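Local coordinates for glycosyl transferases group 1 family protein (Francisella tularensis subsp. tularensis, PDB 5I45) that probably transfers a sugar from an activated donor as a GT-B glycosyltransferase, of which this chain is the C-terminal Rossmann-like domain, at residues K24-K29 / P106-A111. Residues are numbered along the deposited sequence; the frame is centred on the assembly and turned at random.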
loop_
_atom_site.group_PDB
_atom_site.type_symbol
_atom_site.label_atom_id
_atom_site.label_comp_id
_atom_site.label_asym_id
_atom_site.label_seq_id
_atom_site.Cartn_x
_atom_site.Cartn_y
_atom_site.Cartn_z
ATOM N N LYS A 24 4.122 11.013 11.155
ATOM C CA LYS A 24 2.968 10.161 11.546
ATOM C C LYS A 24 3.082 9.584 12.956
ATOM O O LYS A 24 2.109 9.075 13.506
ATOM C CB LYS A 24 2.763 9.036 10.528
ATOM C CG LYS A 24 2.421 9.530 9.113
ATOM C CD LYS A 24 1.142 10.347 9.084
ATOM C CE LYS A 24 0.657 10.601 7.668
ATOM N NZ LYS A 24 -0.540 11.472 7.669
ATOM N N LYS A 25 4.261 9.661 13.538
ATOM C CA LYS A 25 4.513 9.190 14.915
ATOM C C LYS A 25 4.146 7.730 15.107
ATOM O O LYS A 25 3.454 7.353 16.082
ATOM C CB LYS A 25 3.841 10.082 15.967
ATOM C CG LYS A 25 4.258 11.550 15.856
ATOM C CD LYS A 25 5.744 11.811 16.069
ATOM C CE LYS A 25 6.122 12.292 17.463
ATOM N NZ LYS A 25 6.214 11.261 18.546
ATOM N N ILE A 26 4.597 6.909 14.175
ATOM C CA ILE A 26 4.428 5.469 14.319
ATOM C C ILE A 26 5.759 4.779 14.158
ATOM O O ILE A 26 6.672 5.297 13.555
ATOM C CB ILE A 26 3.329 4.884 13.423
ATOM C CG1 ILE A 26 3.531 5.283 11.975
ATOM C CG2 ILE A 26 1.956 5.324 13.928
ATOM C CD1 ILE A 26 2.590 4.593 11.004
ATOM N N PRO A 27 5.883 3.583 14.720
ATOM C CA PRO A 27 7.200 2.941 14.730
ATOM C C PRO A 27 7.739 2.572 13.346
ATOM O O PRO A 27 6.960 2.319 12.427
ATOM C CB PRO A 27 6.993 1.702 15.648
ATOM C CG PRO A 27 5.562 1.544 15.788
ATOM C CD PRO A 27 4.878 2.823 15.478
ATOM N N GLY A 28 9.053 2.586 13.220
ATOM C CA GLY A 28 9.758 2.247 12.008
ATOM C C GLY A 28 10.221 3.448 11.237
ATOM O O GLY A 28 9.923 4.597 11.575
ATOM N N LYS A 29 10.930 3.178 10.151
ATOM C CA LYS A 29 11.491 4.236 9.321
ATOM C C LYS A 29 10.886 4.338 7.920
ATOM O O LYS A 29 10.952 5.380 7.287
ATOM C CB LYS A 29 13.000 4.037 9.222
ATOM C CG LYS A 29 13.708 4.285 10.548
ATOM C CD LYS A 29 15.199 4.018 10.453
ATOM C CE LYS A 29 15.865 4.115 11.813
ATOM N NZ LYS A 29 15.769 5.495 12.344
ATOM N N PRO A 106 -4.414 11.618 1.232
ATOM C CA PRO A 106 -3.263 12.045 0.389
ATOM C C PRO A 106 -1.941 12.135 1.179
ATOM O O PRO A 106 -0.866 11.749 0.674
ATOM C CB PRO A 106 -3.709 13.413 -0.147
ATOM C CG PRO A 106 -5.209 13.326 -0.167
ATOM C CD PRO A 106 -5.606 12.474 1.001
ATOM N N SER A 107 -2.015 12.570 2.440
ATOM C CA SER A 107 -0.804 12.667 3.243
ATOM C C SER A 107 -0.224 11.291 3.536
ATOM O O SER A 107 0.986 11.168 3.728
ATOM C CB SER A 107 -1.039 13.414 4.580
ATOM O OG SER A 107 -1.806 12.667 5.478
ATOM N N TRP A 108 -1.081 10.281 3.648
ATOM C CA TRP A 108 -0.574 8.928 3.877
ATOM C C TRP A 108 0.193 8.425 2.681
ATOM O O TRP A 108 1.256 7.858 2.829
ATOM C CB TRP A 108 -1.682 7.930 4.260
ATOM C CG TRP A 108 -1.929 7.899 5.713
ATOM C CD1 TRP A 108 -2.984 8.419 6.384
ATOM C CD2 TRP A 108 -1.050 7.365 6.698
ATOM N NE1 TRP A 108 -2.849 8.198 7.723
ATOM C CE2 TRP A 108 -1.662 7.560 7.949
ATOM C CE3 TRP A 108 0.184 6.719 6.642
ATOM C CZ2 TRP A 108 -1.069 7.144 9.145
ATOM C CZ3 TRP A 108 0.764 6.302 7.839
ATOM C CH2 TRP A 108 0.140 6.510 9.044
ATOM N N TYR A 109 -0.312 8.654 1.475
ATOM C CA TYR A 109 0.444 8.229 0.302
ATOM C C TYR A 109 1.828 8.868 0.310
ATOM O O TYR A 109 2.822 8.212 -0.022
ATOM C CB TYR A 109 -0.269 8.563 -0.997
ATOM C CG TYR A 109 -1.460 7.695 -1.291
ATOM C CD1 TYR A 109 -1.291 6.383 -1.688
ATOM C CD2 TYR A 109 -2.749 8.181 -1.187
ATOM C CE1 TYR A 109 -2.364 5.594 -2.014
ATOM C CE2 TYR A 109 -3.832 7.376 -1.491
ATOM C CZ TYR A 109 -3.615 6.093 -1.906
ATOM O OH TYR A 109 -4.685 5.279 -2.223
ATOM N N ARG A 110 1.886 10.129 0.731
ATOM C CA ARG A 110 3.166 10.855 0.784
ATOM C C ARG A 110 4.159 10.314 1.800
ATOM O O ARG A 110 5.351 10.595 1.718
ATOM C CB ARG A 110 2.914 12.346 1.039
ATOM C CG ARG A 110 2.471 13.069 -0.200
ATOM C CD ARG A 110 2.437 14.577 -0.027
ATOM N NE ARG A 110 1.219 15.063 0.617
ATOM C CZ ARG A 110 0.056 15.252 -0.008
ATOM N NH1 ARG A 110 -0.085 14.950 -1.315
ATOM N NH2 ARG A 110 -0.982 15.730 0.684
ATOM N N ALA A 111 3.671 9.548 2.768
ATOM C CA ALA A 111 4.508 8.967 3.806
ATOM C C ALA A 111 4.969 7.547 3.479
ATOM O O ALA A 111 5.840 7.029 4.179
ATOM C CB ALA A 111 3.773 8.969 5.137
#
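Lys24 and Ile26 meet Ser107, Trp108 and Ala111 where the loop 24-29, leading from helix 17-23 into strand 30-35, passes helix 104-111 in the C-terminal Rossmann-like domain of a GT-B fold. The backbones stay apart, with Lys24 CA 8.0 Å from Ala111 CA, and side chains alone bridge the gap. Lys25 leaves the preceding helix with positive phi (57°), after which the chain turns toward the parallel sheet.

The Lys24 side chain lies along one face of the Trp108 indole. CG stands beside the backbone N and the chain bends once, about CB-CG (chi2 -60°), then runs extended across both rings. Lys24 CE sits over the six-membered ring of Trp108, 3.8 Å from its centroid, in a CH-pi contact. Farther out, Lys24 NZ forms a cation-pi interaction with the five-membered ring of Trp108, 4.0 Å from the centroid and only 8° off the normal. At the edge of the indole, near its plane, Ile26 CD1 touches Trp108 CH2 at 3.7 Å in the conformer described here, one of two for Ile26. Val64 and Ile66 of strand 61-66 and Trp21 of helix 17-23 also pack on Trp108, which joins helix 104-111 to strand 61-66 of the sheet, while Ala111 CB meets Lys24 CG at 4.2 Å.

Ser107 OG, also hydrogen-bonded to Glu104 O within the helix, accepts a hydrogen bond of 2.8 Å from Lys24 NZ, which holds the ammonium group over the five-membered ring of Trp108.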